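Local atomic coordinates of DNA polymerase III subunit beta (Deinococcus radiodurans, PDB entry 4TRT), a protein that probably forms a ring-shaped homodimer around DNA as the sliding clamp that tethers DNA polymerases and other proteins to it and makes synthesis processive. Residues A[247-252]-A[332-337]; A[341-346]-A[354-359]; A[279-284]-A[308-313]. All coordinates share one frame; numbering follows the deposited sequence.

Interaction 1: A[247-252]-A[332-337]; sequences KLQVTL and ELLFSG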
# COMPACT_ATOMS: atom_id res chain seq x y z
N LYS A 247 -9.63 -41.91 4.58
CA LYS A 247 -8.87 -42.82 5.47
C LYS A 247 -8.41 -42.15 6.76
O LYS A 247 -8.06 -42.82 7.73
CB LYS A 247 -7.61 -43.33 4.75
CG LYS A 247 -7.80 -44.08 3.45
CD LYS A 247 -8.62 -45.33 3.64
CE LYS A 247 -8.72 -46.15 2.36
NZ LYS A 247 -9.97 -46.97 2.41
N LEU A 248 -8.31 -40.83 6.75
CA LEU A 248 -7.75 -40.09 7.86
C LEU A 248 -8.39 -38.70 7.93
O LEU A 248 -8.51 -38.02 6.91
CB LEU A 248 -6.23 -39.97 7.71
CG LEU A 248 -5.41 -39.16 8.72
CD1 LEU A 248 -5.47 -39.76 10.13
CD2 LEU A 248 -3.96 -39.07 8.23
N GLN A 249 -8.77 -38.30 9.15
CA GLN A 249 -9.43 -37.03 9.41
C GLN A 249 -8.62 -36.34 10.48
O GLN A 249 -8.27 -36.95 11.48
CB GLN A 249 -10.85 -37.27 9.93
CG GLN A 249 -11.62 -36.01 10.31
CD GLN A 249 -12.96 -36.35 10.93
OE1 GLN A 249 -13.76 -37.05 10.32
NE2 GLN A 249 -13.19 -35.89 12.18
N VAL A 250 -8.28 -35.08 10.25
CA VAL A 250 -7.52 -34.30 11.20
C VAL A 250 -8.30 -33.02 11.45
O VAL A 250 -8.79 -32.41 10.50
CB VAL A 250 -6.10 -33.98 10.66
CG1 VAL A 250 -5.39 -32.96 11.55
CG2 VAL A 250 -5.27 -35.26 10.56
N THR A 251 -8.44 -32.64 12.71
CA THR A 251 -9.14 -31.43 13.06
C THR A 251 -8.19 -30.57 13.90
O THR A 251 -7.53 -31.07 14.81
CB THR A 251 -10.41 -31.81 13.88
OG1 THR A 251 -11.29 -32.59 13.05
CG2 THR A 251 -11.10 -30.59 14.34
N LEU A 252 -8.12 -29.27 13.59
CA LEU A 252 -7.22 -28.37 14.30
C LEU A 252 -7.63 -26.92 14.06
O LEU A 252 -8.41 -26.64 13.15
CB LEU A 252 -5.77 -28.61 13.85
CG LEU A 252 -5.38 -28.14 12.45
CD1 LEU A 252 -3.91 -28.41 12.24
CD2 LEU A 252 -6.19 -28.78 11.32
N GLU A 332 -11.11 -28.98 9.21
CA GLU A 332 -11.19 -30.42 9.10
C GLU A 332 -10.49 -30.80 7.81
O GLU A 332 -10.82 -30.29 6.74
CB GLU A 332 -12.67 -30.82 9.02
CG GLU A 332 -13.07 -32.01 9.85
CD GLU A 332 -14.60 -32.15 9.89
OE1 GLU A 332 -15.18 -32.42 8.83
OE2 GLU A 332 -15.21 -31.99 10.97
N LEU A 333 -9.48 -31.65 7.91
CA LEU A 333 -8.73 -32.11 6.73
C LEU A 333 -9.04 -33.59 6.55
O LEU A 333 -8.80 -34.38 7.47
CB LEU A 333 -7.21 -31.92 6.93
CG LEU A 333 -6.74 -30.63 7.60
CD1 LEU A 333 -5.23 -30.65 7.77
CD2 LEU A 333 -7.22 -29.41 6.81
N LEU A 334 -9.56 -33.95 5.39
CA LEU A 334 -9.95 -35.31 5.09
C LEU A 334 -9.06 -35.84 3.97
O LEU A 334 -9.08 -35.32 2.85
CB LEU A 334 -11.40 -35.34 4.65
CG LEU A 334 -12.45 -34.68 5.55
CD1 LEU A 334 -13.79 -34.72 4.82
CD2 LEU A 334 -12.54 -35.38 6.89
N PHE A 335 -8.31 -36.90 4.28
CA PHE A 335 -7.32 -37.45 3.37
C PHE A 335 -7.77 -38.80 2.85
O PHE A 335 -8.25 -39.64 3.62
CB PHE A 335 -5.98 -37.61 4.08
CG PHE A 335 -5.42 -36.33 4.59
CD1 PHE A 335 -4.97 -35.36 3.71
CD2 PHE A 335 -5.34 -36.09 5.96
CE1 PHE A 335 -4.43 -34.18 4.18
CE2 PHE A 335 -4.82 -34.90 6.43
CZ PHE A 335 -4.36 -33.95 5.53
N SER A 336 -7.64 -39.00 1.54
CA SER A 336 -8.02 -40.27 0.93
C SER A 336 -6.80 -41.18 0.75
O SER A 336 -6.97 -42.33 0.39
CB SER A 336 -8.74 -40.04 -0.40
OG SER A 336 -7.90 -39.44 -1.37
N GLY A 337 -5.59 -40.67 0.98
CA GLY A 337 -4.37 -41.41 0.69
C GLY A 337 -3.19 -40.48 0.46
O GLY A 337 -3.37 -39.27 0.21
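A classic beta bulge, in which Lys247 and Leu248 both face Phe335, opens the antiparallel pairing of strands 248-252 and 332-335 in the C-terminal domain of this beta clamp. At the bulge, Phe335 O takes a hydrogen bond from Lys247 N at 2.8 Å and a weak one from Leu248 N. Regular pairing follows: Phe335 N is bonded to Leu248 O at 2.9 Å and nearly straight at 174°, and Val250 and Leu333 exchange a second pair of backbone bonds.

Leu248, Val250, Leu333 and Phe335 share the buried face, where branched and aromatic hydrocarbon is the natural choice. Leu248 lies alongside Phe335, and its CD2 reaches the ring atom CD2 of Phe335 at 4.0 Å. Val250 comes to the same ring at its edge, with CG2 4.2 Å from CE2 of Phe335. The phenylalanine's first torsion, chi1 -61°, puts CG beside the backbone N, from where the ring reaches both aliphatic neighbours. Further along, Leu252 meets Leu333 at about a right angle, its CD2 4.1 Å from CD1 of Leu333.

The other face mixes polar and apolar groups. The extended chain of Gln249, an exposed residue, runs beside Leu334, its CG 3.6 Å from CD2 of Leu334, so that its methylenes supply the apolar contact. Thr251 OG1 lies next to the CG methylene of Glu332, whose buried carboxylate is satisfied by a salt bridge to Arg345 and a hydrogen bond from Gly348 N.

Strand 342-346 pairs with the far side of strand 332-335 and strand 303-306 with that of 248-252, while Val280 and Met311 from strands 275-281 and 310-316 pack onto the buried face.

Interaction 2: A[341-346]-A[354-359]; sequences PAIFRA and MAVMVT. Unlike the reference sequence in segment 354-359: Met354 (reference Tyr), Ala355 (reference Gly), Val356 (reference Gly), Met357 (reference His), Val358 (reference Gly), Thr359 (reference His).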
# COMPACT_ATOMS: atom_id res chain seq x y z
N PRO A 341 -6.54 -37.26 -3.72
CA PRO A 341 -6.98 -35.92 -3.31
C PRO A 341 -7.49 -35.84 -1.86
O PRO A 341 -7.87 -36.85 -1.24
CB PRO A 341 -8.08 -35.58 -4.33
CG PRO A 341 -7.77 -36.44 -5.53
CD PRO A 341 -7.25 -37.72 -4.94
N ALA A 342 -7.46 -34.63 -1.33
CA ALA A 342 -7.90 -34.33 0.03
C ALA A 342 -9.01 -33.30 0.01
O ALA A 342 -9.13 -32.53 -0.94
CB ALA A 342 -6.72 -33.80 0.84
N ILE A 343 -9.81 -33.26 1.08
CA ILE A 343 -10.84 -32.23 1.26
C ILE A 343 -10.46 -31.40 2.49
O ILE A 343 -10.13 -31.96 3.53
CB ILE A 343 -12.24 -32.85 1.45
CG1 ILE A 343 -12.67 -33.63 0.20
CG2 ILE A 343 -13.27 -31.78 1.76
CD1 ILE A 343 -13.90 -34.49 0.43
N PHE A 344 -10.47 -30.07 2.33
CA PHE A 344 -10.33 -29.14 3.44
C PHE A 344 -11.66 -28.40 3.60
O PHE A 344 -12.24 -27.92 2.63
CB PHE A 344 -9.22 -28.10 3.21
CG PHE A 344 -7.84 -28.67 3.00
CD1 PHE A 344 -7.54 -30.01 3.24
CD2 PHE A 344 -6.80 -27.81 2.64
CE1 PHE A 344 -6.27 -30.49 3.05
CE2 PHE A 344 -5.51 -28.28 2.48
CZ PHE A 344 -5.25 -29.62 2.66
N ARG A 345 -12.17 -28.34 4.83
CA ARG A 345 -13.42 -27.65 5.11
C ARG A 345 -13.46 -27.20 6.58
O ARG A 345 -12.56 -27.53 7.35
CB ARG A 345 -14.60 -28.55 4.78
CG ARG A 345 -14.63 -29.86 5.54
CD ARG A 345 -15.79 -30.75 5.14
NE ARG A 345 -16.05 -31.68 6.23
CZ ARG A 345 -17.03 -32.56 6.27
NH1 ARG A 345 -17.89 -32.69 5.27
NH2 ARG A 345 -17.16 -33.32 7.36
N ALA A 346 -14.48 -26.41 6.94
CA ALA A 346 -14.76 -26.12 8.37
C ALA A 346 -15.40 -27.34 9.02
O ALA A 346 -15.93 -28.21 8.32
CB ALA A 346 -15.65 -24.89 8.52
N MET A 354 -16.21 -25.98 0.83
CA MET A 354 -15.38 -27.16 0.72
C MET A 354 -14.33 -26.92 -0.37
O MET A 354 -14.66 -26.40 -1.43
CB MET A 354 -16.29 -28.32 0.34
CG MET A 354 -15.64 -29.67 0.15
SD MET A 354 -16.83 -30.75 -0.69
CE MET A 354 -18.38 -30.25 0.02
N ALA A 355 -13.10 -27.32 -0.10
CA ALA A 355 -12.01 -27.28 -1.07
C ALA A 355 -11.53 -28.71 -1.31
O ALA A 355 -11.39 -29.49 -0.36
CB ALA A 355 -10.85 -26.44 -0.55
N VAL A 356 -11.29 -29.05 -2.57
CA VAL A 356 -10.63 -30.29 -2.92
C VAL A 356 -9.24 -29.93 -3.43
O VAL A 356 -9.10 -29.07 -4.30
CB VAL A 356 -11.39 -31.08 -4.00
CG1 VAL A 356 -10.62 -32.35 -4.41
CG2 VAL A 356 -12.79 -31.43 -3.50
N MET A 357 -8.25 -30.58 -2.84
CA MET A 357 -6.84 -30.37 -3.16
C MET A 357 -6.25 -31.64 -3.72
O MET A 357 -6.51 -32.72 -3.19
CB MET A 357 -6.08 -30.10 -1.86
CG MET A 357 -6.28 -28.72 -1.28
SD MET A 357 -4.91 -27.60 -1.62
CE MET A 357 -3.46 -28.60 -1.94
N VAL A 358 -5.42 -31.52 -4.75
CA VAL A 358 -4.62 -32.63 -5.23
C VAL A 358 -3.22 -32.58 -4.61
O VAL A 358 -2.76 -31.51 -4.21
CB VAL A 358 -4.51 -32.61 -6.77
CG1 VAL A 358 -5.92 -32.67 -7.37
CG2 VAL A 358 -3.73 -31.40 -7.27
N THR A 359 -2.57 -33.74 -4.50
CA THR A 359 -1.18 -33.81 -4.00
C THR A 359 -0.20 -33.50 -5.15
O THR A 359 -0.57 -33.57 -6.32
CB THR A 359 -0.86 -35.20 -3.38
OG1 THR A 359 -1.12 -36.24 -4.33
CG2 THR A 359 -1.70 -35.44 -2.14
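Strands 342-346 and 354-357 run antiparallel, their segment axes 155° apart in direction and 4.7 Å apart at closest approach, with Ala342-Met357 and Phe344-Ala355 as hydrogen-bonded pairs. Each pair exchanges two N-H to O=C bonds. The bond from Met357 N to Ala342 O, 2.9 Å long, is nearly straight, although its donor is tilted from the carbonyl plane.

On the face carrying Phe344, the main meeting is with Met357, two residues along the partner strand. Met357 CG sits over one face of the ring, 4.2 Å from the centroid of Phe344 and displaced toward the rim, in a CH-pi contact. The turn about CB-CG of Met357 (chi2 -101°) brings SD obliquely to the ring, 5.0 Å from the Phe344 centroid, as a Met-aromatic contact. Small Ala342 fits well between its neighbours, lying against Phe335 and Phe315. A serine in place of Phe344 would probably leave Met357 without the surface that its CG and SD rest on, free to turn, and would open a gap against Ala323 and Leu324 of helix 317-324.

On the face opposite Phe344, Ile343 and Met354 cross at a slant, with Ile343 CG2 3.6 Å from Met354 CG. Met354 extends its CG away from its own backbone N (chi1 179°), which sets that methylene against the isoleucine. Pro341 closes the far end, its CB 4.1 Å from CG1 of Val356. Residues 354-359 differ from the reference sequence, so their types are taken here simply as deposited.

The arrangement is a beta hairpin whose second strand also bonds to Val175 and Ile177, joining it to strand 175-181 of the central domain. A continuous sheet across a domain boundary, with a helix packed on one face, is characteristic of the sliding-clamp fold.

Interaction 3: A[279-284]-A[308-313]; sequences LVSEGT and EQAMSL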
# COMPACT_ATOMS: atom_id res chain seq x y z
N LEU A 279 2.93 -34.19 7.47
CA LEU A 279 3.11 -35.49 8.11
C LEU A 279 2.20 -35.56 9.33
O LEU A 279 2.39 -34.84 10.30
CB LEU A 279 4.56 -35.73 8.52
CG LEU A 279 4.88 -37.02 9.29
CD1 LEU A 279 4.59 -38.24 8.42
CD2 LEU A 279 6.34 -37.01 9.75
N VAL A 280 1.20 -36.43 9.27
CA VAL A 280 0.29 -36.66 10.39
C VAL A 280 0.78 -37.90 11.14
O VAL A 280 0.96 -38.96 10.55
CB VAL A 280 -1.17 -36.87 9.92
CG1 VAL A 280 -2.12 -37.02 11.12
CG2 VAL A 280 -1.62 -35.73 9.01
N SER A 281 1.00 -37.75 12.45
CA SER A 281 1.42 -38.85 13.29
C SER A 281 1.24 -38.52 14.76
O SER A 281 1.56 -37.41 15.18
CB SER A 281 2.89 -39.16 13.03
OG SER A 281 3.17 -40.41 13.59
N GLU A 282 0.75 -39.49 15.54
CA GLU A 282 0.69 -39.40 17.00
C GLU A 282 0.07 -38.11 17.51
O GLU A 282 0.61 -37.45 18.38
CB GLU A 282 2.10 -39.59 17.60
CG GLU A 282 2.68 -40.96 17.29
CD GLU A 282 4.03 -41.18 17.94
OE1 GLU A 282 4.92 -40.34 17.76
OE2 GLU A 282 4.20 -42.22 18.62
N GLY A 283 -1.10 -37.77 16.96
CA GLY A 283 -1.82 -36.57 17.36
C GLY A 283 -1.10 -35.28 17.04
O GLY A 283 -1.35 -34.26 17.70
N THR A 284 -0.23 -35.30 16.04
CA THR A 284 0.43 -34.09 15.56
C THR A 284 0.42 -33.99 14.04
O THR A 284 0.36 -35.00 13.34
CB THR A 284 1.90 -33.97 16.05
OG1 THR A 284 2.71 -34.96 15.40
CG2 THR A 284 2.01 -34.10 17.59
N GLU A 308 -6.21 -45.07 8.99
CA GLU A 308 -4.75 -44.91 9.01
C GLU A 308 -4.37 -44.03 10.21
O GLU A 308 -5.06 -43.05 10.52
CB GLU A 308 -4.26 -44.23 7.73
CG GLU A 308 -4.52 -45.00 6.45
CD GLU A 308 -3.77 -46.31 6.38
OE1 GLU A 308 -2.64 -46.41 6.91
OE2 GLU A 308 -4.32 -47.27 5.80
N GLN A 309 -3.29 -44.39 10.90
CA GLN A 309 -2.78 -43.61 12.03
C GLN A 309 -1.62 -42.68 11.66
O GLN A 309 -1.21 -41.87 12.47
CB GLN A 309 -2.34 -44.52 13.17
CG GLN A 309 -3.48 -45.25 13.86
CD GLN A 309 -3.97 -46.43 13.06
OE1 GLN A 309 -3.19 -47.27 12.63
NE2 GLN A 309 -5.29 -46.51 12.86
N ALA A 310 -1.11 -42.82 10.43
CA ALA A 310 -0.03 -41.94 9.98
C ALA A 310 -0.10 -41.76 8.48
O ALA A 310 -0.52 -42.66 7.76
CB ALA A 310 1.33 -42.48 10.39
N MET A 311 0.27 -40.57 8.01
CA MET A 311 0.27 -40.29 6.59
C MET A 311 1.22 -39.15 6.27
O MET A 311 1.32 -38.18 7.03
CB MET A 311 -1.15 -39.95 6.09
CG MET A 311 -1.31 -40.11 4.59
SD MET A 311 -3.00 -39.85 4.00
CE MET A 311 -3.81 -41.39 4.46
N SER A 312 1.89 -39.28 5.13
CA SER A 312 2.78 -38.27 4.61
C SER A 312 2.33 -37.84 3.23
O SER A 312 2.19 -38.67 2.32
CB SER A 312 4.21 -38.80 4.53
OG SER A 312 5.07 -37.73 4.20
N LEU A 313 2.08 -36.54 3.07
CA LEU A 313 1.59 -35.98 1.82
C LEU A 313 2.41 -34.75 1.44
O LEU A 313 3.07 -34.15 2.30
CB LEU A 313 0.11 -35.59 1.94
CG LEU A 313 -0.87 -36.60 2.55
CD1 LEU A 313 -1.11 -36.28 4.02
CD2 LEU A 313 -2.17 -36.63 1.77
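Val280 and Met311 form the hydrogen-bonded pair at the heart of this short antiparallel contact, which lies in the four-stranded sheet of the C-terminal clamp domain. Val280 N donates to Met311 O at 2.8 Å, and Met311 N returns the bond to Val280 O at 3.1 Å, entering in the carbonyl plane on a lone pair.

The two side chains share the buried face but diverge. Val280 turns its short branched side chain to the face packed on Leu248 and Val250, while the end of Met311 leads away from the strand pair onto Leu248 and Phe335. A beta-branched residue suits the extended strand, and a long, unbranched methionine can reach both Leu248 and Phe335.

The opposite face is more open and its side chains are small or partly exposed. There Leu279 leans on its cross-strand neighbour: with CG anti to the backbone N (chi1 176°) and chi2 at 64°, CD1 comes to 3.9 Å from CB of Ser312. The same methyl rests 3.6 Å from Met311 O, so the leucine covers a piece of the partner backbone, not just one side chain. Ser312 and Ala310, both exposed, suit this outer surface because they demand little burial. Ala310 passes close to Val280 O as well, its CB at 3.5 Å and its CA at 3.2 Å, a CA-H...O contact beside the true hydrogen bond.

Past Ser281 the chain reverses through a type I' turn, with Glu282 and Gly283 at its corners; both have positive phi, which glycine adopts readily. This turn leads into strand 284-290, on the other side of strand 275-281 from strand 310-316. It is fastened at Ser281 O, which accepts from both Thr284 N and Thr284 OG1, the hydroxyl bond being 2.7 Å long.

In the fold
Interactions 1 and 2 lie in one long antiparallel sheet, centres about 9 Å apart, where strands 330-335 and 342-346 are neighbours; packing of Leu333 on Phe344 and a probable Ser336-Pro341 hydrogen bond tie them. Interaction 3 belongs to the four-stranded sheet packed across from interaction 1, with centres again about 9 Å apart, and about 17 Å from interaction 2. Along the chain it is nested inside the loop that interaction 1 closes, and interaction 2 follows both. Side chains of interactions 1 and 3 pack the two sheets of the C-terminal domain together, while strand 353-357 pairs onward so that the C-terminal and central domains share one sheet, consistent with the rigid arc of a sliding clamp.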